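Local coordinates for pentatricopeptide repeat-containing protein 10, chloroplastic (Zea mays, PDB 4M59) that binds two similar intergenic RNA elements at chloroplast atpH and psaJ and acts as a barrier to RNA decay, stabilising the messages, at residues 12-17 and 24-29; 71-76 and 96-101. The protein carries 4 engineered substitutions. All coordinates share one frame; numbering follows the deposited sequence.

Interaction 1. Residues 12-17 and 24-29; sequences VLAISS and AAFLAS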
ATOM      1  N   VAL A  12       7.539  17.920 -43.947  1.00109.24           N
ATOM      2  CA  VAL A  12       7.583  17.210 -42.689  1.00108.63           C
ATOM      3  C   VAL A  12       6.872  17.991 -41.609  1.00108.43           C
ATOM      4  O   VAL A  12       6.049  17.450 -40.881  1.00107.79           O
ATOM      5  CB  VAL A  12       9.015  16.976 -42.259  1.00114.95           C
ATOM      6  CG1 VAL A  12       9.060  16.553 -40.825  1.00114.50           C
ATOM      7  CG2 VAL A  12       9.656  15.936 -43.140  1.00114.79           C
ATOM      8  N   LEU A  13       7.176  19.277 -41.515  0.99102.22           N
ATOM      9  CA  LEU A  13       6.603  20.120 -40.486  0.99103.10           C
ATOM     10  C   LEU A  13       5.092  20.137 -40.526  0.99102.81           C
ATOM     11  O   LEU A  13       4.438  20.359 -39.518  0.99102.89           O
ATOM     12  CB  LEU A  13       7.120  21.541 -40.626  0.99106.04           C
ATOM     13  CG  LEU A  13       8.610  21.766 -40.415  0.99107.00           C
ATOM     14  CD1 LEU A  13       8.951  23.246 -40.521  0.99111.59           C
ATOM     15  CD2 LEU A  13       9.003  21.240 -39.065  0.99106.03           C
ATOM     16  N   ALA A  14       4.534  19.919 -41.705  0.99111.96           N
ATOM     17  CA  ALA A  14       3.094  19.933 -41.852  0.99111.99           C
ATOM     18  C   ALA A  14       2.562  18.757 -41.097  0.99109.96           C
ATOM     19  O   ALA A  14       1.795  18.909 -40.158  0.99109.99           O
ATOM     20  CB  ALA A  14       2.700  19.837 -43.311  0.99114.55           C
ATOM     21  N   ILE A  15       2.972  17.561 -41.511  1.00 97.67           N
ATOM     22  CA  ILE A  15       2.529  16.334 -40.862  1.00 96.90           C
ATOM     23  C   ILE A  15       2.907  16.327 -39.384  1.00 96.00           C
ATOM     24  O   ILE A  15       2.138  15.862 -38.541  1.00 94.78           O
ATOM     25  CB  ILE A  15       3.130  15.089 -41.541  1.00 95.96           C
ATOM     26  CG1 ILE A  15       3.290  15.323 -43.043  1.00 96.70           C
ATOM     27  CG2 ILE A  15       2.261  13.868 -41.280  1.00 95.32           C
ATOM     28  CD1 ILE A  15       4.208  14.334 -43.725  1.00 96.49           C
ATOM     29  N   SER A  16       4.093  16.842 -39.081  1.00106.33           N
ATOM     30  CA  SER A  16       4.570  16.900 -37.704  1.00105.56           C
ATOM     31  C   SER A  16       3.709  17.834 -36.860  1.00105.00           C
ATOM     32  O   SER A  16       3.723  17.765 -35.633  1.00104.57           O
ATOM     33  CB  SER A  16       6.033  17.353 -37.664  1.00105.80           C
ATOM     34  OG  SER A  16       6.130  18.762 -37.759  1.00106.59           O
ATOM     35  N   SER A  17       2.961  18.706 -37.528  0.92 99.81           N
ATOM     36  CA  SER A  17       2.097  19.648 -36.847  0.92101.39           C
ATOM     37  C   SER A  17       0.686  19.497 -37.359  0.92101.66           C
ATOM     38  O   SER A  17       0.210  20.335 -38.100  0.92104.23           O
ATOM     39  CB  SER A  17       2.572  21.068 -37.091  0.92115.12           C
ATOM     40  OG  SER A  17       2.599  21.340 -38.475  0.92115.28           O
ATOM     41  N   ALA A  24      -4.965  11.213 -41.706  1.00116.01           N
ATOM     42  CA  ALA A  24      -5.225  10.391 -42.877  1.00117.11           C
ATOM     43  C   ALA A  24      -5.671  11.237 -44.045  1.00118.87           C
ATOM     44  O   ALA A  24      -5.045  11.243 -45.099  1.00120.22           O
ATOM     45  CB  ALA A  24      -6.274   9.374 -42.560  1.00105.05           C
ATOM     46  N   ALA A  25      -6.758  11.961 -43.850  1.00103.29           N
ATOM     47  CA  ALA A  25      -7.286  12.806 -44.895  1.00104.96           C
ATOM     48  C   ALA A  25      -6.333  13.946 -45.234  1.00105.83           C
ATOM     49  O   ALA A  25      -6.449  14.569 -46.277  1.00107.19           O
ATOM     50  CB  ALA A  25      -8.642  13.338 -44.491  1.00101.54           C
ATOM     51  N   PHE A  26      -5.388  14.209 -44.351  0.91102.25           N
ATOM     52  CA  PHE A  26      -4.397  15.236 -44.614  0.91103.01           C
ATOM     53  C   PHE A  26      -3.257  14.698 -45.456  0.91103.73           C
ATOM     54  O   PHE A  26      -2.621  15.436 -46.194  0.91104.54           O
ATOM     55  CB  PHE A  26      -3.848  15.788 -43.311  0.91 98.44           C
ATOM     56  CG  PHE A  26      -2.727  16.751 -43.494  0.91 99.17           C
ATOM     57  CD1 PHE A  26      -2.957  18.005 -44.006  0.91100.67           C
ATOM     58  CD2 PHE A  26      -1.436  16.404 -43.134  0.91 99.02           C
ATOM     59  CE1 PHE A  26      -1.922  18.891 -44.159  0.91101.54           C
ATOM     60  CE2 PHE A  26      -0.401  17.286 -43.287  0.91 99.59           C
ATOM     61  CZ  PHE A  26      -0.644  18.530 -43.801  0.91100.32           C
ATOM     62  N   LEU A  27      -2.998  13.404 -45.343  1.00 83.83           N
ATOM     63  CA  LEU A  27      -2.007  12.764 -46.177  1.00 84.31           C
ATOM     64  C   LEU A  27      -2.630  12.454 -47.521  1.00 85.13           C
ATOM     65  O   LEU A  27      -1.936  12.272 -48.514  1.00 85.50           O
ATOM     66  CB  LEU A  27      -1.528  11.479 -45.534  1.00 81.17           C
ATOM     67  CG  LEU A  27      -0.644  11.665 -44.318  1.00 80.49           C
ATOM     68  CD1 LEU A  27      -0.449  10.339 -43.675  1.00 79.60           C
ATOM     69  CD2 LEU A  27       0.682  12.240 -44.732  1.00 80.94           C
ATOM     70  N   ALA A  28      -3.948  12.386 -47.528  1.00 96.00           N
ATOM     71  CA  ALA A  28      -4.694  12.175 -48.747  1.00 96.95           C
ATOM     72  C   ALA A  28      -4.641  13.438 -49.568  1.00 97.87           C
ATOM     73  O   ALA A  28      -4.716  13.400 -50.787  1.00 98.60           O
ATOM     74  CB  ALA A  28      -6.113  11.842 -48.418  1.00 88.66           C
ATOM     75  N   SER A  29      -4.527  14.569 -48.880  1.00164.93           N
ATOM     76  CA  SER A  29      -4.496  15.871 -49.532  1.00165.76           C
ATOM     77  C   SER A  29      -3.207  16.072 -50.322  1.00165.89           C
ATOM     78  O   SER A  29      -3.234  16.186 -51.545  1.00166.52           O
ATOM     79  CB  SER A  29      -4.661  16.990 -48.502  1.00165.17           C
ATOM     80  OG  SER A  29      -5.870  17.704 -48.710  1.00166.65           O
TER
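Phe26 pushes the far end of its ring against helix 8-16 edge first. Its CZ lies 3.6 Å from CB of Ala14, and that methyl sits in the plane of the ring, at the rim. The neighbouring ring carbon CE2 comes up to the backbone of the same helix, 3.8 Å from N of Ile15, so the rim runs along the Ala14-Ile15 step. What carries the ring this far across is its first torsion: CG is anti to the backbone N (chi1 174°), and the ring reaches out from helix 23-29 toward its neighbour. Beside it, Ile15 and Leu27 meet through single methyls, CG2 of Ile15 standing 4.1 Å from CD2 of Leu27, with the two side chains roughly perpendicular. Leu27 continues onto Leu58 and Trp61 of helix 52-65, while His18 stacks on the ring of Phe26. The two helix segments run nearly antiparallel, at 160°, with their axes 11.2 Å apart at closest approach. At that spacing it is the long Phe26 side chain that spans the interval to small Ala14. Side-chain contacts between the segments are all apolar, implying van der Waals cohesion and partial burial of hydrocarbon, with Ile15 and Leu27 buried.

Interaction 2. Residues 71-76 and 96-101; sequences SALEMV and TPLPPG
Leu73 overlaps Leu98 with one branch and Pro97 with the other, so a single side chain of helix 70-82 accounts for the helical half of the contact. Its CD2 methyl turns to CD1 of Leu98, modelled 3.2 Å away, shorter than two methyls should come, so the exact distance is doubtful, and lies 3.8 Å from CG of the same leucine. The CD1 methyl of Leu73 instead meets the proline ring at its CG, at 4.0 Å. Leu98 returns the overlap with its second branch, whose CD2 approaches CB of Leu73 at 4.2 Å; its two methyls thus fall on different parts of Leu73, one on the branch end and one near the root. The side chains of Leu73 and Leu98 cross at about a right angle. In Leu73, CG is anti to the backbone N (chi1 177°), which extends the fork from the helix toward the loop, where Pro97 and Leu98 both direct their CB atoms back at it.

Thr96, with positive phi, is the first residue to leave helical geometry after helix 86-95, and the chain then brings Pro97 and Leu98 up to Leu73. Leu73 has further apolar neighbours in Leu59 of helix 52-65, Leu92 of helix 86-95 and Leu104, and Leu92 and Leu104 pack on Pro97 and Leu98 respectively. Helix 70-82 is followed by helix 86-95 and then by this returning loop, the helical hairpin of a pentatricopeptide repeat: the predicted first repeat, 69-99, takes in all of 71-76 and the loop as far as Pro99, with Leu73 and Pro97 both buried.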
ATOM      1  N   SER A  71      12.381  -1.199 -46.670  1.00 66.36           N
ATOM      2  CA  SER A  71      13.368  -0.291 -46.099  1.00 68.18           C
ATOM      3  C   SER A  71      12.713   0.741 -45.187  0.73 70.51           C
ATOM      4  O   SER A  71      13.327   1.224 -44.235  0.52 71.82           O
ATOM      5  CB  SER A  71      14.153   0.416 -47.210  1.00 66.58           C
ATOM      6  OG  SER A  71      15.531   0.095 -47.137  0.20 66.45           O
ATOM      7  N   ALA A  72      11.460   1.078 -45.482  1.00 63.55           N
ATOM      8  CA  ALA A  72      10.734   2.044 -44.702  1.00 65.55           C
ATOM      9  C   ALA A  72      10.223   1.441 -43.413  1.00 63.49           C
ATOM     10  O   ALA A  72      10.348   2.027 -42.353  1.00 64.53           O
ATOM     11  CB  ALA A  72       9.593   2.565 -45.501  1.00 74.89           C
ATOM     12  N   LEU A  73       9.624   0.268 -43.522  1.00 60.38           N
ATOM     13  CA  LEU A  73       9.086  -0.416 -42.367  1.00 58.29           C
ATOM     14  C   LEU A  73      10.180  -0.673 -41.363  1.00 56.79           C
ATOM     15  O   LEU A  73      10.008  -0.455 -40.177  1.00 56.65           O
ATOM     16  CB  LEU A  73       8.457  -1.738 -42.787  1.00 61.39           C
ATOM     17  CG  LEU A  73       7.898  -2.602 -41.660  1.00 59.44           C
ATOM     18  CD1 LEU A  73       6.708  -1.946 -41.009  1.00 61.56           C
ATOM     19  CD2 LEU A  73       7.515  -3.954 -42.181  1.00 58.87           C
ATOM     20  N   GLU A  74      11.314  -1.129 -41.858  1.00 67.34           N
ATOM     21  CA  GLU A  74      12.450  -1.402 -41.016  1.00 66.75           C
ATOM     22  C   GLU A  74      12.869  -0.161 -40.260  1.00 70.83           C
ATOM     23  O   GLU A  74      13.407  -0.249 -39.177  1.00 71.27           O
ATOM     24  CB  GLU A  74      13.608  -1.900 -41.868  1.00 64.70           C
ATOM     25  CG  GLU A  74      13.372  -3.249 -42.498  1.00 61.28           C
ATOM     26  CD  GLU A  74      14.432  -3.603 -43.501  1.00 61.21           C
ATOM     27  OE1 GLU A  74      15.405  -2.850 -43.612  1.00 63.51           O
ATOM     28  OE2 GLU A  74      14.289  -4.634 -44.180  1.00 59.29           O
ATOM     29  N   MET A  75      12.632   0.997 -40.863  1.00 72.98           N
ATOM     30  CA  MET A  75      13.062   2.265 -40.286  1.00 76.80           C
ATOM     31  C   MET A  75      12.150   2.710 -39.153  1.00 76.81           C
ATOM     32  O   MET A  75      12.586   3.375 -38.216  1.00 78.98           O
ATOM     33  CB  MET A  75      13.115   3.347 -41.365  1.00 83.13           C
ATOM     34  CG  MET A  75      14.448   4.071 -41.449  1.00 85.84           C
ATOM     35  SD  MET A  75      14.446   5.630 -40.546  1.00 89.40           S
ATOM     36  CE  MET A  75      16.151   6.134 -40.743  1.00 91.96           C
ATOM     37  N   VAL A  76      10.878   2.344 -39.247  1.00 61.98           N
ATOM     38  CA  VAL A  76       9.906   2.727 -38.251  1.00 61.65           C
ATOM     39  C   VAL A  76      10.012   1.797 -37.059  1.00 58.72           C
ATOM     40  O   VAL A  76       9.874   2.207 -35.920  1.00 59.02           O
ATOM     41  CB  VAL A  76       8.511   2.711 -38.843  1.00 59.72           C
ATOM     42  CG1 VAL A  76       7.487   2.806 -37.775  1.00 59.07           C
ATOM     43  CG2 VAL A  76       8.354   3.853 -39.785  1.00 63.01           C
ATOM     44  N   THR A  96       0.128  -5.405 -41.904  1.00 75.43           N
ATOM     45  CA  THR A  96       1.016  -5.564 -43.048  1.00 76.56           C
ATOM     46  C   THR A  96       0.916  -4.387 -44.011  1.00 77.83           C
ATOM     47  O   THR A  96      -0.011  -4.323 -44.827  1.00 78.70           O
ATOM     48  CB  THR A  96       0.714  -6.860 -43.821  1.00 90.23           C
ATOM     49  OG1 THR A  96       0.231  -7.857 -42.911  1.00 89.52           O
ATOM     50  CG2 THR A  96       1.969  -7.373 -44.509  1.00 88.81           C
ATOM     51  N   PRO A  97       1.868  -3.466 -43.915  1.00 66.66           N
ATOM     52  CA  PRO A  97       1.900  -2.302 -44.806  1.00 67.29           C
ATOM     53  C   PRO A  97       2.880  -2.513 -45.954  1.00 65.08           C
ATOM     54  O   PRO A  97       3.301  -1.547 -46.590  1.00 64.75           O
ATOM     55  CB  PRO A  97       2.398  -1.182 -43.890  1.00 61.12           C
ATOM     56  CG  PRO A  97       3.218  -1.879 -42.861  1.00 57.18           C
ATOM     57  CD  PRO A  97       2.547  -3.205 -42.633  1.00 59.04           C
ATOM     58  N   LEU A  98       3.235  -3.766 -46.211  1.00 71.88           N
ATOM     59  CA  LEU A  98       4.174  -4.090 -47.275  1.00 69.40           C
ATOM     60  C   LEU A  98       3.492  -4.798 -48.436  1.00 70.85           C
ATOM     61  O   LEU A  98       2.510  -5.523 -48.236  1.00 72.50           O
ATOM     62  CB  LEU A  98       5.311  -4.959 -46.736  1.00 70.25           C
ATOM     63  CG  LEU A  98       6.278  -4.307 -45.747  1.00 67.30           C
ATOM     64  CD1 LEU A  98       7.112  -5.363 -45.044  1.00 63.65           C
ATOM     65  CD2 LEU A  98       7.166  -3.302 -46.460  1.00 66.67           C
ATOM     66  N   PRO A  99       4.007  -4.612 -49.646  1.00 53.00           N
ATOM     67  CA  PRO A  99       3.459  -5.302 -50.824  1.00 54.17           C
ATOM     68  C   PRO A  99       3.850  -6.778 -50.827  1.00 53.70           C
ATOM     69  O   PRO A  99       4.795  -7.147 -50.128  1.00 52.15           O
ATOM     70  CB  PRO A  99       4.126  -4.576 -51.991  1.00 55.54           C
ATOM     71  CG  PRO A  99       5.414  -4.077 -51.429  1.00 54.21           C
ATOM     72  CD  PRO A  99       5.132  -3.729 -49.995  1.00 51.90           C
ATOM     73  N   PRO A 100       3.146  -7.609 -51.592  1.00 55.36           N
ATOM     74  CA  PRO A 100       3.466  -9.043 -51.622  1.00 55.22           C
ATOM     75  C   PRO A 100       4.891  -9.323 -52.096  1.00 55.89           C
ATOM     76  O   PRO A 100       5.387  -8.629 -52.986  1.00 57.41           O
ATOM     77  CB  PRO A 100       2.458  -9.600 -52.632  1.00 58.26           C
ATOM     78  CG  PRO A 100       2.167  -8.449 -53.536  1.00 59.71           C
ATOM     79  CD  PRO A 100       2.214  -7.223 -52.668  1.00 57.25           C
ATOM     80  N   GLY A 101       5.544 -10.330 -51.512  1.00 74.90           N
ATOM     81  CA  GLY A 101       6.887 -10.700 -51.922  1.00 72.41           C
ATOM     82  C   GLY A 101       7.970  -9.928 -51.198  1.00 70.59           C
ATOM     83  O   GLY A 101       9.118  -9.897 -51.636  1.00 70.31           O
TER

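Overall arrangement
Both contacts belong to the N-terminal end of the superhelix, on the same side of the chain's centre, and they follow one another in sequence. Their centres are 20 Å apart and their nearest atoms about 12 Å, so they do not touch. Helices 39-47 and 52-65 lie between them in the chain and are shared neighbours: the first meets Val12 of interaction 1 and Ala72, Met75 and Val76 of interaction 2, the second Leu27 and Leu73. Interaction 2 is nearer the bound RNA, its nearest atom about 10 Å away against about 23 Å for interaction 1. At those distances neither contact touches the RNA itself; both are packing between elements of the scaffold.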